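Long-range contacts in histidine acid phosphatase (Bifidobacterium longum subsp. infantis, PDB 6RXD), which probably removes phosphate groups from myo-inositol polyphosphates, phytate among them, and from 2,3-bisphosphoglycerate: residues Ser25-Ala30 / Glu474-Phe479; Tyr38-Ala43 / Val446-Tyr451. One frame throughout, in Å; residues are numbered along the deposited sequence.

Interaction 1: residues Ser25-Ala30 / Glu474-Phe479; sequences SSYSKA and ENEVPF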
loop_
_atom_site.group_PDB
_atom_site.type_symbol
_atom_site.label_atom_id
_atom_site.label_comp_id
_atom_site.label_asym_id
_atom_site.label_seq_id
_atom_site.Cartn_x
_atom_site.Cartn_y
_atom_site.Cartn_z
ATOM N N SER A 25 3.368 -0.080 -24.027
ATOM C CA SER A 25 3.052 0.139 -25.437
ATOM C C SER A 25 2.015 -0.841 -25.982
ATOM O O SER A 25 1.600 -0.722 -27.136
ATOM C CB SER A 25 4.321 0.031 -26.286
ATOM O OG SER A 25 4.849 -1.285 -26.224
ATOM N N SER A 26 1.594 -1.805 -25.166
ATOM C CA SER A 26 0.728 -2.871 -25.663
ATOM C C SER A 26 -0.639 -2.967 -24.986
ATOM O O SER A 26 -1.302 -3.997 -25.085
ATOM C CB SER A 26 1.442 -4.222 -25.572
ATOM O OG SER A 26 1.638 -4.598 -24.222
ATOM N N TYR A 27 -1.081 -1.904 -24.319
ATOM C CA TYR A 27 -2.422 -1.944 -23.737
ATOM C C TYR A 27 -3.425 -2.041 -24.878
ATOM O O TYR A 27 -3.244 -1.410 -25.928
ATOM C CB TYR A 27 -2.702 -0.695 -22.901
ATOM C CG TYR A 27 -1.815 -0.568 -21.682
ATOM C CD1 TYR A 27 -1.613 -1.645 -20.832
ATOM C CD2 TYR A 27 -1.179 0.628 -21.391
ATOM C CE1 TYR A 27 -0.798 -1.536 -19.716
ATOM C CE2 TYR A 27 -0.360 0.747 -20.287
ATOM C CZ TYR A 27 -0.178 -0.337 -19.452
ATOM O OH TYR A 27 0.627 -0.223 -18.350
ATOM N N SER A 28 -4.481 -2.823 -24.685
ATOM C CA SER A 28 -5.438 -3.044 -25.768
ATOM C C SER A 28 -6.126 -1.756 -26.227
ATOM O O SER A 28 -6.382 -0.849 -25.422
ATOM C CB SER A 28 -6.471 -4.099 -25.380
ATOM O OG SER A 28 -7.412 -3.575 -24.457
ATOM N N LYS A 29 -6.408 -1.669 -27.527
ATOM C CA LYS A 29 -7.180 -0.562 -28.075
ATOM C C LYS A 29 -8.677 -0.821 -27.892
ATOM O O LYS A 29 -9.142 -1.951 -28.013
ATOM C CB LYS A 29 -6.878 -0.385 -29.567
ATOM C CG LYS A 29 -5.390 -0.292 -29.897
ATOM C CD LYS A 29 -4.701 0.779 -29.064
ATOM C CE LYS A 29 -3.266 1.012 -29.523
ATOM N NZ LYS A 29 -2.577 2.003 -28.646
ATOM N N ALA A 30 -9.430 0.233 -27.612
ATOM C CA ALA A 30 -10.877 0.113 -27.528
ATOM C C ALA A 30 -11.423 -0.270 -28.897
ATOM O O ALA A 30 -10.801 0.035 -29.925
ATOM C CB ALA A 30 -11.485 1.424 -27.049
ATOM N N GLU A 474 -0.572 -1.223 -13.167
ATOM C CA GLU A 474 -0.245 -0.965 -14.566
ATOM C C GLU A 474 -0.170 -2.200 -15.460
ATOM O O GLU A 474 0.339 -2.134 -16.580
ATOM C CB GLU A 474 0.977 -0.050 -14.696
ATOM C CG GLU A 474 0.604 1.421 -14.450
ATOM C CD GLU A 474 1.800 2.346 -14.433
ATOM O OE1 GLU A 474 2.591 2.256 -13.471
ATOM O OE2 GLU A 474 1.947 3.169 -15.371
ATOM N N ASN A 475 -0.709 -3.319 -14.982
ATOM C CA ASN A 475 -0.950 -4.469 -15.845
ATOM C C ASN A 475 -2.415 -4.474 -16.239
ATOM O O ASN A 475 -3.284 -4.322 -15.384
ATOM C CB ASN A 475 -0.625 -5.771 -15.111
ATOM C CG ASN A 475 0.831 -5.871 -14.722
ATOM O OD1 ASN A 475 1.722 -5.730 -15.570
ATOM N ND2 ASN A 475 1.090 -6.093 -13.435
ATOM N N GLU A 476 -2.695 -4.639 -17.526
ATOM C CA GLU A 476 -4.087 -4.743 -17.969
ATOM C C GLU A 476 -4.648 -6.077 -17.524
ATOM O O GLU A 476 -4.055 -7.137 -17.778
ATOM C CB GLU A 476 -4.186 -4.588 -19.493
ATOM C CG GLU A 476 -5.626 -4.577 -20.028
ATOM C CD GLU A 476 -5.689 -4.119 -21.474
ATOM O OE1 GLU A 476 -4.626 -4.123 -22.129
ATOM O OE2 GLU A 476 -6.784 -3.736 -21.949
ATOM N N VAL A 477 -5.790 -6.030 -16.842
ATOM C CA VAL A 477 -6.406 -7.236 -16.310
ATOM C C VAL A 477 -7.889 -7.239 -16.633
ATOM O O VAL A 477 -8.498 -6.181 -16.796
ATOM C CB VAL A 477 -6.213 -7.350 -14.774
ATOM C CG1 VAL A 477 -4.742 -7.557 -14.428
ATOM C CG2 VAL A 477 -6.784 -6.124 -14.060
ATOM N N PRO A 478 -8.474 -8.437 -16.737
ATOM C CA PRO A 478 -9.931 -8.526 -16.825
ATOM C C PRO A 478 -10.548 -8.107 -15.506
ATOM O O PRO A 478 -9.888 -8.148 -14.463
ATOM C CB PRO A 478 -10.179 -10.022 -17.057
ATOM C CG PRO A 478 -8.955 -10.714 -16.506
ATOM C CD PRO A 478 -7.816 -9.756 -16.782
ATOM N N PHE A 479 -11.805 -7.697 -15.546
ATOM C CA PHE A 479 -12.581 -7.603 -14.322
ATOM C C PHE A 479 -12.878 -9.018 -13.838
ATOM O O PHE A 479 -12.534 -9.997 -14.518
ATOM C CB PHE A 479 -13.857 -6.789 -14.564
ATOM C CG PHE A 479 -13.636 -5.287 -14.503
ATOM C CD1 PHE A 479 -13.839 -4.592 -13.319
ATOM C CD2 PHE A 479 -13.212 -4.582 -15.625
ATOM C CE1 PHE A 479 -13.642 -3.221 -13.257
ATOM C CE2 PHE A 479 -13.010 -3.208 -15.568
ATOM C CZ PHE A 479 -13.222 -2.529 -14.373
HETATM O O HOH W 1 -2.437 -5.841 -22.524
HETATM O O HOH W 2 0.986 2.544 -17.856
#
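The carboxylate of E476 meets S28 with both oxygens. E476 OE1 offers its syn lone pair to the backbone N of S28, 2.9 Å away, and the N-H points almost straight at it (172°). E476 OE2 takes the hydroxyl of S28 on its own syn side, slightly out of the carboxylate plane, with S28 OG at 2.6 Å. E476 can span the gap because CG stands anti to the backbone N (chi1 -176°) and the chain runs extended beyond it. On the way it slides past Y27, the two side chains heading in opposite directions, with the tyrosine ring turned 74° from the carboxylate plane. OE1 comes near the edge of that ring and also accepts a hydrogen bond from a water. The strand carrying E476, 475-477, pairs antiparallel with 467-472 in the mixed sheet of this histidine phosphatase domain, so the contact fastens the loop between helix 21-24 and strand 34-44 to the short strand 475-477. R469 on strand 467-472 forms a salt bridge to OE2, and T491 hydrogen-bonds both OE2 and S28 OG. Were E476 an alanine, the N-H of S28 would probably lose its carboxylate partner, the hydroxyl would be left to T491, and R469 would lose this salt bridge. Y27 reaches the other way, its OH giving a 2.6 Å hydrogen bond to the carbonyl O of E474, which lies at the ring edge, in its plane. A water donates to Y27 OH and, at 2.7 Å, to E474 OE2; that carboxylate is also held by R114 and the Y16 hydroxyl.

Interaction 2: residues Tyr38-Ala43 / Val446-Tyr451; sequences YTESMA and VQWDVY
E40 and W448 face each other as a hydrogen-bonded pair, their side chains lying alongside and pointing the same way. OE2 of E40 comes to 3.6 Å from CE3 of W448, with carboxylate and indole planes almost perpendicular (89°). On the same face V450 sets its CB 4.0 Å from CB of Y38. The other face is polar: T39 swings OG1 away from its own backbone N (chi1 -171°), 2.9 Å from OD1 of D449 and 3.1 Å from the carbonyl O of W448. A water donates to this OG1 and to OE1 of Q447. Between the two faces runs antiparallel pairing (173°), with paired N-H...O bonds at Y38/V450, E40/W448 and M42/V446. This is the central mixed sheet of the histidine phosphatase fold: strand 34-44 lies between parallel 391-398 and antiparallel 445-453, and leads directly into the family's RHG motif. Helix 372-386 packs over the E40 and W448 face, F378 meeting the indole edge-to-face. R396 forms a salt bridge to E40 OE1; R118 reaches both D449 OD1 and Q447 OE1, R469 takes D449 OD2, and T381 and T394 bond the hydroxyl of Y38. With arginines so close, both buried carboxylates are likely to stay ionised.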
loop_
_atom_site.group_PDB
_atom_site.type_symbol
_atom_site.label_atom_id
_atom_site.label_comp_id
_atom_site.label_asym_id
_atom_site.label_seq_id
_atom_site.Cartn_x
_atom_site.Cartn_y
_atom_site.Cartn_z
ATOM N N TYR A 38 -13.050 9.467 -20.121
ATOM C CA TYR A 38 -12.774 9.594 -18.694
ATOM C C TYR A 38 -11.670 8.639 -18.280
ATOM O O TYR A 38 -11.501 7.580 -18.886
ATOM C CB TYR A 38 -14.062 9.306 -17.894
ATOM C CG TYR A 38 -13.928 9.495 -16.396
ATOM C CD1 TYR A 38 -13.830 10.772 -15.837
ATOM C CD2 TYR A 38 -13.916 8.397 -15.537
ATOM C CE1 TYR A 38 -13.699 10.944 -14.455
ATOM C CE2 TYR A 38 -13.796 8.560 -14.167
ATOM C CZ TYR A 38 -13.680 9.822 -13.633
ATOM O OH TYR A 38 -13.553 9.957 -12.260
ATOM N N THR A 39 -10.911 9.009 -17.256
ATOM C CA THR A 39 -10.028 8.035 -16.617
ATOM C C THR A 39 -9.982 8.290 -15.119
ATOM O O THR A 39 -10.280 9.392 -14.673
ATOM C CB THR A 39 -8.611 8.065 -17.218
ATOM O OG1 THR A 39 -7.849 6.959 -16.708
ATOM C CG2 THR A 39 -7.895 9.383 -16.891
ATOM N N GLU A 40 -9.632 7.282 -14.325
ATOM C CA GLU A 40 -9.567 7.505 -12.883
ATOM C C GLU A 40 -8.661 6.497 -12.212
ATOM O O GLU A 40 -8.324 5.470 -12.789
ATOM C CB GLU A 40 -10.956 7.445 -12.252
ATOM C CG GLU A 40 -11.638 6.109 -12.416
ATOM C CD GLU A 40 -12.956 6.054 -11.701
ATOM O OE1 GLU A 40 -13.091 6.688 -10.632
ATOM O OE2 GLU A 40 -13.875 5.386 -12.219
ATOM N N SER A 41 -8.274 6.804 -10.982
ATOM C CA SER A 41 -7.293 5.980 -10.293
ATOM C C SER A 41 -7.464 6.033 -8.792
ATOM O O SER A 41 -8.059 6.967 -8.245
ATOM C CB SER A 41 -5.890 6.476 -10.632
ATOM O OG SER A 41 -5.657 7.710 -9.984
ATOM N N MET A 42 -6.939 5.020 -8.116
ATOM C CA MET A 42 -6.628 5.172 -6.702
ATOM C C MET A 42 -5.288 4.492 -6.504
ATOM O O MET A 42 -5.085 3.355 -6.944
ATOM C CB MET A 42 -7.701 4.542 -5.804
ATOM C CG MET A 42 -7.467 4.769 -4.300
ATOM S SD MET A 42 -6.297 3.604 -3.535
ATOM C CE MET A 42 -7.236 2.068 -3.607
ATOM N N ALA A 43 -4.374 5.193 -5.849
ATOM C CA ALA A 43 -3.035 4.679 -5.607
ATOM C C ALA A 43 -2.669 4.811 -4.148
ATOM O O ALA A 43 -2.981 5.815 -3.501
ATOM C CB ALA A 43 -2.010 5.437 -6.463
ATOM N N VAL A 446 -4.997 1.118 -8.848
ATOM C CA VAL A 446 -5.986 0.630 -9.785
ATOM C C VAL A 446 -6.368 1.814 -10.653
ATOM O O VAL A 446 -6.602 2.903 -10.139
ATOM C CB VAL A 446 -7.233 0.106 -9.044
ATOM C CG1 VAL A 446 -8.374 -0.165 -10.030
ATOM C CG2 VAL A 446 -6.881 -1.167 -8.235
ATOM N N GLN A 447 -6.402 1.615 -11.965
ATOM C CA GLN A 447 -6.825 2.673 -12.885
ATOM C C GLN A 447 -7.904 2.132 -13.819
ATOM O O GLN A 447 -7.826 0.982 -14.268
ATOM C CB GLN A 447 -5.626 3.169 -13.698
ATOM C CG GLN A 447 -4.499 3.761 -12.839
ATOM C CD GLN A 447 -3.415 4.401 -13.664
ATOM O OE1 GLN A 447 -3.691 5.121 -14.627
ATOM N NE2 GLN A 447 -2.167 4.144 -13.292
ATOM N N TRP A 448 -8.917 2.943 -14.107
ATOM C CA TRP A 448 -9.925 2.549 -15.092
ATOM C C TRP A 448 -9.933 3.576 -16.199
ATOM O O TRP A 448 -9.915 4.783 -15.920
ATOM C CB TRP A 448 -11.329 2.536 -14.486
ATOM C CG TRP A 448 -11.622 1.441 -13.499
ATOM C CD1 TRP A 448 -10.770 0.475 -13.044
ATOM C CD2 TRP A 448 -12.871 1.224 -12.840
ATOM N NE1 TRP A 448 -11.421 -0.332 -12.134
ATOM C CE2 TRP A 448 -12.712 0.110 -11.994
ATOM C CE3 TRP A 448 -14.112 1.864 -12.894
ATOM C CZ2 TRP A 448 -13.753 -0.379 -11.192
ATOM C CZ3 TRP A 448 -15.147 1.385 -12.098
ATOM C CH2 TRP A 448 -14.959 0.267 -11.265
ATOM N N ASP A 449 -10.001 3.101 -17.443
ATOM C CA ASP A 449 -10.197 3.979 -18.597
ATOM C C ASP A 449 -11.605 3.794 -19.136
ATOM O O ASP A 449 -12.087 2.666 -19.222
ATOM C CB ASP A 449 -9.204 3.636 -19.706
ATOM C CG ASP A 449 -7.766 3.823 -19.280
ATOM O OD1 ASP A 449 -7.493 4.737 -18.482
ATOM O OD2 ASP A 449 -6.906 3.045 -19.736
ATOM N N VAL A 450 -12.254 4.896 -19.516
ATOM C CA VAL A 450 -13.622 4.824 -20.011
ATOM C C VAL A 450 -13.717 5.472 -21.379
ATOM O O VAL A 450 -13.295 6.616 -21.563
ATOM C CB VAL A 450 -14.611 5.528 -19.054
ATOM C CG1 VAL A 450 -16.054 5.355 -19.542
ATOM C CG2 VAL A 450 -14.462 4.981 -17.645
ATOM N N TYR A 451 -14.254 4.728 -22.338
ATOM C CA TYR A 451 -14.419 5.229 -23.694
ATOM C C TYR A 451 -15.899 5.209 -24.056
ATOM O O TYR A 451 -16.700 4.529 -23.406
ATOM C CB TYR A 451 -13.656 4.348 -24.684
ATOM C CG TYR A 451 -12.154 4.559 -24.787
ATOM C CD1 TYR A 451 -11.545 4.653 -26.029
ATOM C CD2 TYR A 451 -11.345 4.646 -23.659
ATOM C CE1 TYR A 451 -10.176 4.812 -26.151
ATOM C CE2 TYR A 451 -9.963 4.813 -23.777
ATOM C CZ TYR A 451 -9.394 4.892 -25.021
ATOM O OH TYR A 451 -8.030 5.054 -25.150
HETATM O O HOH W 3 -5.476 7.224 -15.245
#

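Overall arrangement
From the N terminus, the chain leaves helix 21-24 and enters the loop 25-30, one half of interaction 1, then runs into strand 34-44, which holds one half of interaction 2. Some four hundred residues follow, about half of them helical, before strand 445-453 returns to close interaction 2; strand 467-472 then turns back, and 474-479 closes interaction 1. The inner closure thus sits wholly within the outer one, without crossing. Both meet on the same mixed sheet, interaction 2 buried among its strands, interaction 1 near the protein surface, their centres about 12 Å apart. A30 packs on Y451 and F479 on W448, bringing the N-terminal loop and the segment after strand 475-477 against strand 445-453.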